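Local coordinates for protein cryptochrome DASH, chloroplastic/mitochondrial (Arabidopsis thaliana, PDB 2J4D) that carries FAD and a folate antenna, binds DNA without sequence specificity, repairs cyclobutane pyrimidine dimers in single-stranded DNA as a photolyase, and may act as a photoreceptor, at residues R308-E312 against R313-N317; D192-T195 against Q196-K199; L155-Q158 against G159-V163; Q240-R244 against G245-V249; P221-D224 against D225-D228. All coordinates share one frame; numbering follows the deposited sequence.

Interaction 1: R308-E312 against R313-N317; sequences RYEKE and RVANN
Arg-313 sets its CB over the ring of Tyr-309 where helix 299-312 ends and a short linker leads to helix 317-339. Followed outward, the chain begins with CB over the centre of one face of the Tyr-309 ring, 4.2 Å from the centroid, a CH-pi contact. CG lies beside the Glu-312 carbonyl. CD turns to the rim of the ring and comes 3.7 Å from Tyr-309 CE1. From CG to NE the chain is extended, and it crosses the tyrosine at about a right angle. NH1 continues past the ring to a salt bridge with Asp-267 and a hydrogen bond to the carbonyl of Trp-264. Asp-267 also accepts from Tyr-309 OH, so one carboxylate serves both side chains. The backbone closes the helix: Arg-313 N gives a 2.7 Å bond to Tyr-309 O, and Val-314 N adds a weak one to the same oxygen. Val-314 lies alongside the tyrosine, with CG1 3.6 Å from Tyr-309 CE2. Asn-316 is the N-cap of the next helix, its OD1 accepting from Thr-319 N. Glu-310 OE2 is hydrogen-bonded to Thr-319 OG1. A water also donates to Glu-310 OE2 at 3.0 Å and to Asn-316 O at 2.9 Å.

Interaction 2: D192-T195 against Q196-K199; sequences DVYT and QFRK
Arg-198 crosses the ring of Tyr-194 at a slant, with the ring and guanidinium planes 52° apart. Its CB lies over one face of the ring, off centre, in a CH-pi contact 4.3 Å from the centroid. The chain then runs to the phenol end, where Arg-198 CD is 3.5 Å from Tyr-194 OH. A bend at chi3 (65°) turns the guanidinium so that Tyr-194 CE2 lies at its edge. In the same plane a water accepts from Arg-198 NE at 2.9 Å and is also hydrogen-bonded to Thr-195 OG1. Arg-198 NH1 pairs with Glu-202 one turn on. These residues form the first turns of helix 194-204, with Val-193 as N-cap. Val-193 O takes the N-H of Phe-197, and Tyr-194 O takes that of Arg-198 at 2.8 Å, almost straight. Tyr-194 also stacks on Trp-328 and donates from OH to Phe-324 O, which joins this helix to helix 317-339. With an alanine here, Phe-324 O is likely to lose this partner, and Arg-198 and Trp-328 the ring each packs on, leaving a gap. Thr-195 and Lys-199 run side by side, and Thr-195 CG2 meets Lys-199 CE tightly at 3.4 Å.

Interaction 3: L155-Q158 against G159-V163; sequences LVNQ and GLKRV
The guanidinium of Arg-162 is laid over the backbone of Gln-158 and Gly-159. One of its faces covers Gln-158 O and Gly-159 CA, each 3.6 Å from the plane and off towards the rim. Arg-162 NH1 is 3.6 Å from Gln-158 O, but the oxygen lies over the face, and its bond is with Arg-162 N instead, at 3.0 Å. The chain reaches back because CG stands opposite the backbone N (chi1 157°) and the chain bends at chi3 (73°). Arg-162 NH2 donates to a water at 2.7 Å, and that water donates to Leu-155 O. Leu-155 O also accepts from Gly-159 N, so two donors share it. Gly-159 is buried here; with no side chain, its CA lies under the guanidinium. The amide of Asn-157 meets the end of Lys-161, whose extended chain crosses it obliquely. Asn-157 ND2 and Lys-161 NZ are 3.4 Å apart; both are donors, so no bond joins them. On the buried side Val-156 and Leu-160 point the same way, with Val-156 CG1 4.1 Å from Leu-160 CD1. Val-156 touches Leu-127 of helix 123-134, and Leu-160 touches Ala-131 there and Leu-169 of strand 168-172. The i to i+4 bonds and the one apolar side belong to helix 147-161, the crossover helix between parallel strands 138-142 and 168-172 in the alpha/beta domain of the photolyase family.

Interaction 4: Q240-R244 against G245-V249; sequences QEVTR and GMRFV
The backbone turns between Val-242 and Arg-247, whose CA atoms come within 6.0 Å, and passes through Gly-245 with a positive phi of 73°. No hydrogen bond closes this turn. It leads into strand 245-248, which pairs in parallel with strand 4-7 near the N-terminus. A CB on Gly-245 would clash with Arg-244 O, so both features favour glycine. Val-242 points into the turn. Its CG1 is 3.7 Å from Met-246 O, and its CB is 4.0 Å from Arg-247 CG. The two side chains cross at a slant. Arg-247 bends at chi2 (-72°), which turns the chain away from the valine, to Phe-248 O and to Glu-100, its salt-bridge partner. A leucine in place of Arg-247 is likely to leave Glu-100 without its mate and Phe-248 O without its side-chain donor. Arg-244 leaves the other way, donating from NH1 to Phe-466 O and meeting the Phe-466 ring in a cation-pi contact, while Met-246 lies against Lys-287, a residue assigned to FAD binding by similarity. Arg-247 NH1 donates to Phe-248 O at 3.0 Å, in the guanidinium plane but 36° above the carbonyl plane.

Interaction 5: P221-D224 against D225-D228; sequences PSVD and DWGD
Val-223 packs over one face of the indole of Trp-226, and apolar contact carries most of this turn. Val-223 CG1 stands over the five-membered ring, 3.7 Å from its centroid and 7° off the normal, a CH-pi contact. Val-223 CB lies over the same face nearer the rim, 3.4 Å from Trp-226 CE2. Val-223 CG2 covers the benzene part, 3.6 Å from Trp-226 CZ2. The valine thus spans both rings, and the two side chains cross at about a right angle. The indole is turned square to its own stem (chi2 90°), which presents this face to the valine. The contact belongs to the long surface loop between helix 194-204 and strand 245-248, where it runs beside the alpha/beta domain, Trp-226 touching Leu-69 and Val-223 touching Phe-134. Backbone bonding joins Trp-226 to Ile-118 of strand 117-120, an outermost strand of the parallel sheet. The polar contacts lie on the later residues. Asp-225 OD1 accepts from Gly-227 N at 3.0 Å, an Asx turn, and the N-H comes from above the carboxylate plane. Gly-227 has a positive phi of 88°, where a side chain would press on the preceding carbonyl. Arg-119 donates to Asp-225 O, and Arg-106 to Gly-227 O.

The five contacts are separate; no two touch. Interactions 3 and 5 lie on the same side of the chain's centre, about 23 Å apart between centres; interaction 3 is part of the alpha/beta domain and interaction 5 runs beside it. Helix 123-134 touches each of them. Interactions 1 and 2 come closest, about 10 Å between nearest atoms. They meet helix 317-339 differently: interaction 1 leads into it, and interaction 2 packs on it. Around the FAD, the side chains of Tyr-194 in interaction 2 and Met-246 in interaction 4 are each about 8 Å from the cofactor, and that of Tyr-309 about 14 Å. Interaction 2 also holds Asp-192 of a folate pocket, whereas Leu-155 of interaction 3 stays about 12 Å from a bound folate.

Interaction 1: R308-E312 against R313-N317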
loop_
_atom_site.group_PDB
_atom_site.type_symbol
_atom_site.label_atom_id
_atom_site.label_comp_id
_atom_site.label_asym_id
_atom_site.label_seq_id
_atom_site.Cartn_x
_atom_site.Cartn_y
_atom_site.Cartn_z
ATOM N N ARG A 308 7.218 -4.441 21.775
ATOM C CA ARG A 308 6.895 -5.565 22.636
ATOM C C ARG A 308 7.791 -6.757 22.309
ATOM O O ARG A 308 8.257 -7.465 23.210
ATOM C CB ARG A 308 5.418 -5.951 22.505
ATOM C CG ARG A 308 5.001 -6.944 23.589
ATOM C CD ARG A 308 3.492 -7.075 23.760
ATOM N NE ARG A 308 2.910 -8.036 22.830
ATOM C CZ ARG A 308 2.345 -7.703 21.680
ATOM N NH1 ARG A 308 2.287 -6.427 21.327
ATOM N NH2 ARG A 308 1.842 -8.643 20.887
ATOM N N TYR A 309 8.046 -6.967 21.020
ATOM C CA TYR A 309 8.904 -8.066 20.592
ATOM C C TYR A 309 10.308 -7.885 21.159
ATOM O O TYR A 309 10.905 -8.835 21.693
ATOM C CB TYR A 309 8.978 -8.116 19.068
ATOM C CG TYR A 309 9.749 -9.297 18.508
ATOM C CD1 TYR A 309 9.093 -10.472 18.138
ATOM C CD2 TYR A 309 11.131 -9.225 18.313
ATOM C CE1 TYR A 309 9.792 -11.544 17.579
ATOM C CE2 TYR A 309 11.836 -10.286 17.759
ATOM C CZ TYR A 309 11.162 -11.444 17.390
ATOM O OH TYR A 309 11.858 -12.488 16.814
ATOM N N GLU A 310 10.835 -6.667 21.053
ATOM C CA GLU A 310 12.176 -6.383 21.548
ATOM C C GLU A 310 12.282 -6.615 23.048
ATOM O O GLU A 310 13.317 -7.067 23.535
ATOM C CB GLU A 310 12.593 -4.943 21.213
ATOM C CG GLU A 310 12.706 -4.671 19.718
ATOM C CD GLU A 310 13.529 -3.444 19.406
ATOM O OE1 GLU A 310 13.456 -2.463 20.180
ATOM O OE2 GLU A 310 14.240 -3.451 18.378
ATOM N N LYS A 311 11.210 -6.319 23.777
ATOM C CA LYS A 311 11.202 -6.502 25.226
ATOM C C LYS A 311 11.063 -7.966 25.639
ATOM O O LYS A 311 11.772 -8.446 26.523
ATOM C CB LYS A 311 10.054 -5.704 25.852
ATOM C CG LYS A 311 9.916 -5.871 27.368
ATOM C CD LYS A 311 8.709 -5.094 27.898
ATOM C CE LYS A 311 8.625 -5.124 29.423
ATOM N NZ LYS A 311 8.412 -6.500 29.967
ATOM N N GLU A 312 10.152 -8.676 24.988
ATOM C CA GLU A 312 9.901 -10.065 25.328
ATOM C C GLU A 312 10.819 -11.099 24.690
ATOM O O GLU A 312 11.104 -12.136 25.297
ATOM C CB GLU A 312 8.453 -10.409 24.999
ATOM C CG GLU A 312 7.424 -9.640 25.827
ATOM C CD GLU A 312 5.994 -9.937 25.389
ATOM O OE1 GLU A 312 5.816 -10.832 24.539
ATOM O OE2 GLU A 312 5.051 -9.283 25.891
ATOM N N ARG A 313 11.284 -10.838 23.474
ATOM C CA ARG A 313 12.132 -11.817 22.817
ATOM C C ARG A 313 13.538 -11.333 22.527
ATOM O O ARG A 313 14.473 -11.683 23.248
ATOM C CB ARG A 313 11.451 -12.329 21.544
ATOM C CG ARG A 313 10.134 -13.053 21.840
ATOM C CD ARG A 313 9.511 -13.662 20.598
ATOM N NE ARG A 313 8.319 -14.446 20.913
ATOM C CZ ARG A 313 7.613 -15.129 20.013
ATOM N NH1 ARG A 313 7.978 -15.132 18.737
ATOM N NH2 ARG A 313 6.535 -15.804 20.386
ATOM N N VAL A 314 13.701 -10.534 21.482
ATOM C CA VAL A 314 15.027 -10.042 21.155
ATOM C C VAL A 314 15.034 -8.696 20.454
ATOM O O VAL A 314 14.122 -8.360 19.697
ATOM C CB VAL A 314 15.798 -11.073 20.287
ATOM C CG1 VAL A 314 14.912 -11.597 19.183
ATOM C CG2 VAL A 314 17.041 -10.436 19.691
ATOM N N ALA A 315 16.069 -7.920 20.737
ATOM C CA ALA A 315 16.249 -6.624 20.115
ATOM C C ALA A 315 17.584 -6.708 19.384
ATOM O O ALA A 315 18.619 -6.972 20.002
ATOM C CB ALA A 315 16.291 -5.538 21.169
ATOM N N ASN A 316 17.566 -6.519 18.069
ATOM C CA ASN A 316 18.802 -6.573 17.299
ATOM C C ASN A 316 18.688 -5.734 16.039
ATOM O O ASN A 316 17.808 -4.879 15.935
ATOM C CB ASN A 316 19.167 -8.021 16.938
ATOM C CG ASN A 316 18.130 -8.695 16.044
ATOM O OD1 ASN A 316 17.322 -8.033 15.392
ATOM N ND2 ASN A 316 18.167 -10.023 15.999
ATOM N N ASN A 317 19.574 -5.977 15.077
ATOM C CA ASN A 317 19.555 -5.214 13.833
ATOM C C ASN A 317 18.360 -5.481 12.932
ATOM O O ASN A 317 17.966 -4.618 12.142
ATOM C CB ASN A 317 20.848 -5.448 13.061
ATOM C CG ASN A 317 21.793 -4.283 13.176
ATOM O OD1 ASN A 317 21.599 -3.245 12.531
ATOM N ND2 ASN A 317 22.815 -4.427 14.019
HETATM O O HOH W 1 17.172 -2.873 17.872
#

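Interaction 2: D192-T195 against Q196-K199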
loop_
_atom_site.group_PDB
_atom_site.type_symbol
_atom_site.label_atom_id
_atom_site.label_comp_id
_atom_site.label_asym_id
_atom_site.label_seq_id
_atom_site.Cartn_x
_atom_site.Cartn_y
_atom_site.Cartn_z
ATOM N N ASP A 192 16.542 16.156 0.623
ATOM C CA ASP A 192 16.451 15.377 -0.612
ATOM C C ASP A 192 17.248 14.079 -0.530
ATOM O O ASP A 192 17.270 13.290 -1.473
ATOM C CB ASP A 192 16.919 16.198 -1.820
ATOM C CG ASP A 192 15.856 17.178 -2.301
ATOM O OD1 ASP A 192 14.656 16.899 -2.087
ATOM O OD2 ASP A 192 16.211 18.215 -2.903
ATOM N N VAL A 193 17.912 13.872 0.601
ATOM C CA VAL A 193 18.691 12.659 0.828
ATOM C C VAL A 193 18.046 11.893 1.981
ATOM O O VAL A 193 17.920 12.412 3.088
ATOM C CB VAL A 193 20.144 12.996 1.195
ATOM C CG1 VAL A 193 20.906 11.720 1.549
ATOM C CG2 VAL A 193 20.811 13.705 0.020
ATOM N N TYR A 194 17.633 10.660 1.717
ATOM C CA TYR A 194 16.979 9.846 2.740
ATOM C C TYR A 194 17.752 9.734 4.044
ATOM O O TYR A 194 17.179 9.862 5.126
ATOM C CB TYR A 194 16.722 8.437 2.216
ATOM C CG TYR A 194 16.252 7.478 3.295
ATOM C CD1 TYR A 194 14.917 7.454 3.711
ATOM C CD2 TYR A 194 17.150 6.607 3.911
ATOM C CE1 TYR A 194 14.495 6.575 4.715
ATOM C CE2 TYR A 194 16.740 5.733 4.912
ATOM C CZ TYR A 194 15.415 5.723 5.306
ATOM O OH TYR A 194 15.027 4.853 6.291
ATOM N N THR A 195 19.051 9.471 3.941
ATOM C CA THR A 195 19.877 9.313 5.126
ATOM C C THR A 195 19.766 10.510 6.052
ATOM O O THR A 195 19.701 10.357 7.273
ATOM C CB THR A 195 21.350 9.102 4.752
ATOM O OG1 THR A 195 21.464 7.912 3.965
ATOM C CG2 THR A 195 22.198 8.953 6.004
ATOM N N GLN A 196 19.741 11.703 5.472
ATOM C CA GLN A 196 19.627 12.905 6.279
ATOM C C GLN A 196 18.257 13.017 6.933
ATOM O O GLN A 196 18.149 13.420 8.091
ATOM C CB GLN A 196 19.927 14.134 5.431
ATOM C CG GLN A 196 21.387 14.178 5.016
ATOM C CD GLN A 196 22.327 13.940 6.197
ATOM O OE1 GLN A 196 23.103 12.975 6.212
ATOM N NE2 GLN A 196 22.255 14.819 7.195
ATOM N N PHE A 197 17.211 12.658 6.190
ATOM C CA PHE A 197 15.853 12.686 6.727
ATOM C C PHE A 197 15.782 11.706 7.894
ATOM O O PHE A 197 15.312 12.036 8.980
ATOM C CB PHE A 197 14.849 12.259 5.652
ATOM C CG PHE A 197 13.498 11.903 6.195
ATOM C CD1 PHE A 197 12.610 12.895 6.598
ATOM C CD2 PHE A 197 13.106 10.567 6.303
ATOM C CE1 PHE A 197 11.348 12.564 7.100
ATOM C CE2 PHE A 197 11.848 10.226 6.805
ATOM C CZ PHE A 197 10.968 11.224 7.203
ATOM N N ARG A 198 16.266 10.494 7.666
ATOM C CA ARG A 198 16.234 9.474 8.705
ATOM C C ARG A 198 17.000 9.875 9.959
ATOM O O ARG A 198 16.474 9.786 11.076
ATOM C CB ARG A 198 16.790 8.151 8.178
ATOM C CG ARG A 198 16.797 7.040 9.223
ATOM C CD ARG A 198 17.395 5.758 8.667
ATOM N NE ARG A 198 18.805 5.918 8.326
ATOM C CZ ARG A 198 19.772 6.103 9.219
ATOM N NH1 ARG A 198 19.485 6.148 10.514
ATOM N NH2 ARG A 198 21.025 6.247 8.815
ATOM N N LYS A 199 18.244 10.311 9.786
ATOM C CA LYS A 199 19.041 10.702 10.943
ATOM C C LYS A 199 18.344 11.791 11.743
ATOM O O LYS A 199 18.377 11.776 12.974
ATOM C CB LYS A 199 20.430 11.188 10.514
ATOM C CG LYS A 199 21.312 10.107 9.920
ATOM C CD LYS A 199 22.750 10.592 9.779
ATOM C CE LYS A 199 23.610 9.586 9.022
ATOM N NZ LYS A 199 23.618 8.233 9.648
HETATM O O HOH W 2 20.307 5.657 5.901
#

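Interaction 3: L155-Q158 against G159-V163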
loop_
_atom_site.group_PDB
_atom_site.type_symbol
_atom_site.label_atom_id
_atom_site.label_comp_id
_atom_site.label_asym_id
_atom_site.label_seq_id
_atom_site.Cartn_x
_atom_site.Cartn_y
_atom_site.Cartn_z
ATOM N N LEU A 155 -13.272 19.010 -4.075
ATOM C CA LEU A 155 -14.631 18.873 -4.590
ATOM C C LEU A 155 -15.632 18.540 -3.485
ATOM O O LEU A 155 -16.768 19.032 -3.495
ATOM C CB LEU A 155 -14.660 17.828 -5.704
ATOM C CG LEU A 155 -13.886 18.324 -6.938
ATOM C CD1 LEU A 155 -13.573 17.169 -7.847
ATOM C CD2 LEU A 155 -14.699 19.391 -7.685
ATOM N N VAL A 156 -15.216 17.723 -2.524
ATOM C CA VAL A 156 -16.099 17.383 -1.412
ATOM C C VAL A 156 -16.311 18.616 -0.530
ATOM O O VAL A 156 -17.431 18.917 -0.107
ATOM C CB VAL A 156 -15.501 16.235 -0.550
ATOM C CG1 VAL A 156 -16.263 16.097 0.765
ATOM C CG2 VAL A 156 -15.576 14.925 -1.322
ATOM N N ASN A 157 -15.233 19.336 -0.254
ATOM C CA ASN A 157 -15.331 20.524 0.582
ATOM C C ASN A 157 -16.270 21.557 -0.065
ATOM O O ASN A 157 -17.119 22.139 0.611
ATOM C CB ASN A 157 -13.941 21.130 0.790
ATOM C CG ASN A 157 -13.908 22.114 1.933
ATOM O OD1 ASN A 157 -14.516 21.885 2.976
ATOM N ND2 ASN A 157 -13.188 23.210 1.751
ATOM N N GLN A 158 -16.129 21.770 -1.370
ATOM C CA GLN A 158 -16.981 22.729 -2.073
ATOM C C GLN A 158 -18.423 22.224 -2.174
ATOM O O GLN A 158 -19.374 23.015 -2.205
ATOM C CB GLN A 158 -16.404 23.026 -3.464
ATOM C CG GLN A 158 -15.047 23.725 -3.384
ATOM C CD GLN A 158 -14.423 24.037 -4.733
ATOM O OE1 GLN A 158 -14.863 23.540 -5.773
ATOM N NE2 GLN A 158 -13.372 24.854 -4.718
ATOM N N GLY A 159 -18.582 20.906 -2.218
ATOM C CA GLY A 159 -19.913 20.325 -2.296
ATOM C C GLY A 159 -20.664 20.565 -0.998
ATOM O O GLY A 159 -21.865 20.865 -1.003
ATOM N N LEU A 160 -19.953 20.443 0.119
ATOM C CA LEU A 160 -20.547 20.662 1.434
ATOM C C LEU A 160 -20.937 22.127 1.640
ATOM O O LEU A 160 -21.976 22.416 2.236
ATOM C CB LEU A 160 -19.574 20.229 2.536
ATOM C CG LEU A 160 -19.283 18.726 2.592
ATOM C CD1 LEU A 160 -18.112 18.460 3.529
ATOM C CD2 LEU A 160 -20.523 17.981 3.066
ATOM N N LYS A 161 -20.098 23.047 1.163
ATOM C CA LYS A 161 -20.390 24.470 1.298
ATOM C C LYS A 161 -21.606 24.820 0.476
ATOM O O LYS A 161 -22.437 25.620 0.878
ATOM C CB LYS A 161 -19.232 25.326 0.793
ATOM C CG LYS A 161 -18.205 25.633 1.834
ATOM C CD LYS A 161 -16.952 26.172 1.187
ATOM C CE LYS A 161 -15.802 26.159 2.173
ATOM N NZ LYS A 161 -14.501 26.350 1.485
ATOM N N ARG A 162 -21.693 24.217 -0.692
ATOM C CA ARG A 162 -22.797 24.489 -1.566
ATOM C C ARG A 162 -24.144 24.018 -0.989
ATOM O O ARG A 162 -25.182 24.275 -1.593
ATOM C CB ARG A 162 -22.476 23.879 -2.923
ATOM C CG ARG A 162 -23.627 23.563 -3.819
ATOM C CD ARG A 162 -23.093 23.362 -5.227
ATOM N NE ARG A 162 -22.357 22.107 -5.403
ATOM C CZ ARG A 162 -21.049 22.016 -5.643
ATOM N NH1 ARG A 162 -20.295 23.105 -5.734
ATOM N NH2 ARG A 162 -20.497 20.825 -5.825
ATOM N N VAL A 163 -24.145 23.333 0.160
ATOM C CA VAL A 163 -25.435 22.943 0.753
ATOM C C VAL A 163 -25.595 23.716 2.053
ATOM O O VAL A 163 -26.514 23.476 2.830
ATOM C CB VAL A 163 -25.595 21.395 1.039
ATOM C CG1 VAL A 163 -25.337 20.589 -0.229
ATOM C CG2 VAL A 163 -24.704 20.952 2.194
HETATM O O HOH W 3 -17.993 19.923 -5.623
#

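Interaction 4: Q240-R244 against G245-V249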
loop_
_atom_site.group_PDB
_atom_site.type_symbol
_atom_site.label_atom_id
_atom_site.label_comp_id
_atom_site.label_asym_id
_atom_site.label_seq_id
_atom_site.Cartn_x
_atom_site.Cartn_y
_atom_site.Cartn_z
ATOM N N GLN A 240 -10.301 -11.907 -11.177
ATOM C CA GLN A 240 -9.109 -12.700 -11.432
ATOM C C GLN A 240 -8.719 -13.320 -10.102
ATOM O O GLN A 240 -8.768 -12.659 -9.067
ATOM C CB GLN A 240 -7.972 -11.813 -11.942
ATOM C CG GLN A 240 -6.750 -12.584 -12.416
ATOM C CD GLN A 240 -5.631 -11.665 -12.861
ATOM O OE1 GLN A 240 -5.869 -10.666 -13.540
ATOM N NE2 GLN A 240 -4.400 -12.005 -12.488
ATOM N N GLU A 241 -8.361 -14.595 -10.109
ATOM C CA GLU A 241 -7.956 -15.227 -8.865
ATOM C C GLU A 241 -6.482 -15.578 -8.981
ATOM O O GLU A 241 -5.947 -15.680 -10.082
ATOM C CB GLU A 241 -8.790 -16.483 -8.599
ATOM C CG GLU A 241 -10.301 -16.221 -8.464
ATOM C CD GLU A 241 -10.655 -15.122 -7.448
ATOM O OE1 GLU A 241 -9.902 -14.934 -6.474
ATOM O OE2 GLU A 241 -11.702 -14.450 -7.610
ATOM N N VAL A 242 -5.826 -15.728 -7.838
ATOM C CA VAL A 242 -4.410 -16.069 -7.800
ATOM C C VAL A 242 -4.280 -17.561 -8.070
ATOM O O VAL A 242 -4.818 -18.383 -7.332
ATOM C CB VAL A 242 -3.810 -15.738 -6.418
ATOM C CG1 VAL A 242 -2.352 -16.198 -6.339
ATOM C CG2 VAL A 242 -3.909 -14.237 -6.175
ATOM N N THR A 243 -3.562 -17.904 -9.128
ATOM C CA THR A 243 -3.388 -19.298 -9.504
ATOM C C THR A 243 -2.179 -19.966 -8.845
ATOM O O THR A 243 -2.217 -21.159 -8.549
ATOM C CB THR A 243 -3.267 -19.408 -11.035
ATOM O OG1 THR A 243 -2.225 -18.539 -11.490
ATOM C CG2 THR A 243 -4.569 -18.986 -11.700
ATOM N N ARG A 244 -1.120 -19.191 -8.615
ATOM C CA ARG A 244 0.111 -19.699 -8.003
ATOM C C ARG A 244 0.703 -18.663 -7.066
ATOM O O ARG A 244 0.379 -17.484 -7.163
ATOM C CB ARG A 244 1.174 -19.969 -9.060
ATOM C CG ARG A 244 0.756 -20.791 -10.246
ATOM C CD ARG A 244 2.004 -21.106 -11.053
ATOM N NE ARG A 244 2.963 -21.821 -10.220
ATOM C CZ ARG A 244 4.252 -21.956 -10.502
ATOM N NH1 ARG A 244 4.753 -21.417 -11.604
ATOM N NH2 ARG A 244 5.035 -22.645 -9.684
ATOM N N GLY A 245 1.597 -19.106 -6.185
ATOM C CA GLY A 245 2.256 -18.189 -5.271
ATOM C C GLY A 245 1.423 -17.625 -4.136
ATOM O O GLY A 245 0.467 -18.239 -3.679
ATOM N N MET A 246 1.787 -16.432 -3.686
ATOM C CA MET A 246 1.102 -15.792 -2.575
ATOM C C MET A 246 -0.257 -15.190 -2.884
ATOM O O MET A 246 -0.411 -14.383 -3.799
ATOM C CB MET A 246 2.005 -14.719 -1.967
ATOM C CG MET A 246 3.276 -15.280 -1.366
ATOM S SD MET A 246 4.297 -14.022 -0.590
ATOM C CE MET A 246 5.258 -13.432 -2.001
ATOM N N ARG A 247 -1.238 -15.594 -2.087
ATOM C CA ARG A 247 -2.605 -15.119 -2.203
ATOM C C ARG A 247 -2.837 -14.257 -0.950
ATOM O O ARG A 247 -3.111 -14.778 0.125
ATOM C CB ARG A 247 -3.550 -16.330 -2.233
ATOM C CG ARG A 247 -5.007 -16.052 -2.570
ATOM C CD ARG A 247 -5.721 -15.360 -1.442
ATOM N NE ARG A 247 -7.158 -15.635 -1.450
ATOM C CZ ARG A 247 -8.090 -14.727 -1.173
ATOM N NH1 ARG A 247 -7.742 -13.475 -0.875
ATOM N NH2 ARG A 247 -9.374 -15.071 -1.183
ATOM N N PHE A 248 -2.684 -12.942 -1.089
ATOM C CA PHE A 248 -2.899 -12.022 0.032
ATOM C C PHE A 248 -4.386 -11.921 0.328
ATOM O O PHE A 248 -5.199 -11.878 -0.591
ATOM C CB PHE A 248 -2.349 -10.634 -0.310
ATOM C CG PHE A 248 -0.851 -10.537 -0.224
ATOM C CD1 PHE A 248 -0.239 -10.057 0.928
ATOM C CD2 PHE A 248 -0.060 -10.921 -1.296
ATOM C CE1 PHE A 248 1.150 -9.955 1.013
ATOM C CE2 PHE A 248 1.332 -10.825 -1.224
ATOM C CZ PHE A 248 1.935 -10.341 -0.068
ATOM N N VAL A 249 -4.728 -11.853 1.611
ATOM C CA VAL A 249 -6.116 -11.786 2.065
ATOM C C VAL A 249 -6.445 -10.380 2.568
ATOM O O VAL A 249 -5.860 -9.920 3.537
ATOM C CB VAL A 249 -6.327 -12.809 3.206
ATOM C CG1 VAL A 249 -7.785 -12.821 3.669
ATOM C CG2 VAL A 249 -5.898 -14.190 2.723
#

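Interaction 5: P221-D224 against D225-D228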
loop_
_atom_site.group_PDB
_atom_site.type_symbol
_atom_site.label_atom_id
_atom_site.label_comp_id
_atom_site.label_asym_id
_atom_site.label_seq_id
_atom_site.Cartn_x
_atom_site.Cartn_y
_atom_site.Cartn_z
ATOM N N PRO A 221 -26.975 6.616 12.614
ATOM C CA PRO A 221 -28.318 7.163 12.406
ATOM C C PRO A 221 -29.147 5.992 11.900
ATOM O O PRO A 221 -28.599 4.928 11.598
ATOM C CB PRO A 221 -28.110 8.211 11.313
ATOM C CG PRO A 221 -26.668 8.603 11.473
ATOM C CD PRO A 221 -25.996 7.276 11.734
ATOM N N SER A 222 -30.459 6.170 11.813
ATOM C CA SER A 222 -31.305 5.106 11.303
ATOM C C SER A 222 -31.108 5.093 9.788
ATOM O O SER A 222 -31.358 6.089 9.111
ATOM C CB SER A 222 -32.772 5.373 11.641
ATOM O OG SER A 222 -33.584 4.315 11.161
ATOM N N VAL A 223 -30.650 3.967 9.261
ATOM C CA VAL A 223 -30.399 3.841 7.835
ATOM C C VAL A 223 -31.214 2.699 7.262
ATOM O O VAL A 223 -31.186 1.589 7.781
ATOM C CB VAL A 223 -28.899 3.586 7.571
ATOM C CG1 VAL A 223 -28.673 3.200 6.114
ATOM C CG2 VAL A 223 -28.102 4.832 7.926
ATOM N N ASP A 224 -31.930 2.974 6.180
ATOM C CA ASP A 224 -32.763 1.959 5.550
ATOM C C ASP A 224 -31.978 0.964 4.700
ATOM O O ASP A 224 -32.320 -0.218 4.653
ATOM C CB ASP A 224 -33.855 2.628 4.705
ATOM C CG ASP A 224 -34.727 3.576 5.523
ATOM O OD1 ASP A 224 -35.121 3.208 6.653
ATOM O OD2 ASP A 224 -35.027 4.687 5.034
ATOM N N ASP A 225 -30.930 1.430 4.029
ATOM C CA ASP A 225 -30.124 0.541 3.198
ATOM C C ASP A 225 -28.644 0.857 3.341
ATOM O O ASP A 225 -28.171 1.888 2.851
ATOM C CB ASP A 225 -30.549 0.667 1.732
ATOM C CG ASP A 225 -29.763 -0.248 0.809
ATOM O OD1 ASP A 225 -29.120 -1.205 1.292
ATOM O OD2 ASP A 225 -29.799 -0.011 -0.417
ATOM N N TRP A 226 -27.919 -0.036 4.012
ATOM C CA TRP A 226 -26.489 0.150 4.235
ATOM C C TRP A 226 -25.644 -0.116 2.999
ATOM O O TRP A 226 -24.457 0.208 2.979
ATOM C CB TRP A 226 -26.013 -0.712 5.411
ATOM C CG TRP A 226 -26.487 -0.163 6.724
ATOM C CD1 TRP A 226 -27.656 -0.462 7.370
ATOM C CD2 TRP A 226 -25.856 0.862 7.493
ATOM N NE1 TRP A 226 -27.792 0.322 8.489
ATOM C CE2 TRP A 226 -26.700 1.143 8.590
ATOM C CE3 TRP A 226 -24.658 1.578 7.360
ATOM C CZ2 TRP A 226 -26.384 2.111 9.550
ATOM C CZ3 TRP A 226 -24.344 2.540 8.313
ATOM C CH2 TRP A 226 -25.205 2.797 9.393
ATOM N N GLY A 227 -26.263 -0.704 1.978
ATOM C CA GLY A 227 -25.581 -0.978 0.725
ATOM C C GLY A 227 -24.845 -2.299 0.619
ATOM O O GLY A 227 -24.259 -2.775 1.589
ATOM N N ASP A 228 -24.870 -2.900 -0.564
ATOM C CA ASP A 228 -24.165 -4.158 -0.774
ATOM C C ASP A 228 -22.725 -3.830 -1.128
ATOM O O ASP A 228 -22.442 -2.743 -1.632
ATOM C CB ASP A 228 -24.749 -4.950 -1.950
ATOM C CG ASP A 228 -26.231 -5.206 -1.815
ATOM O OD1 ASP A 228 -26.734 -5.241 -0.671
ATOM O OD2 ASP A 228 -26.887 -5.391 -2.862
#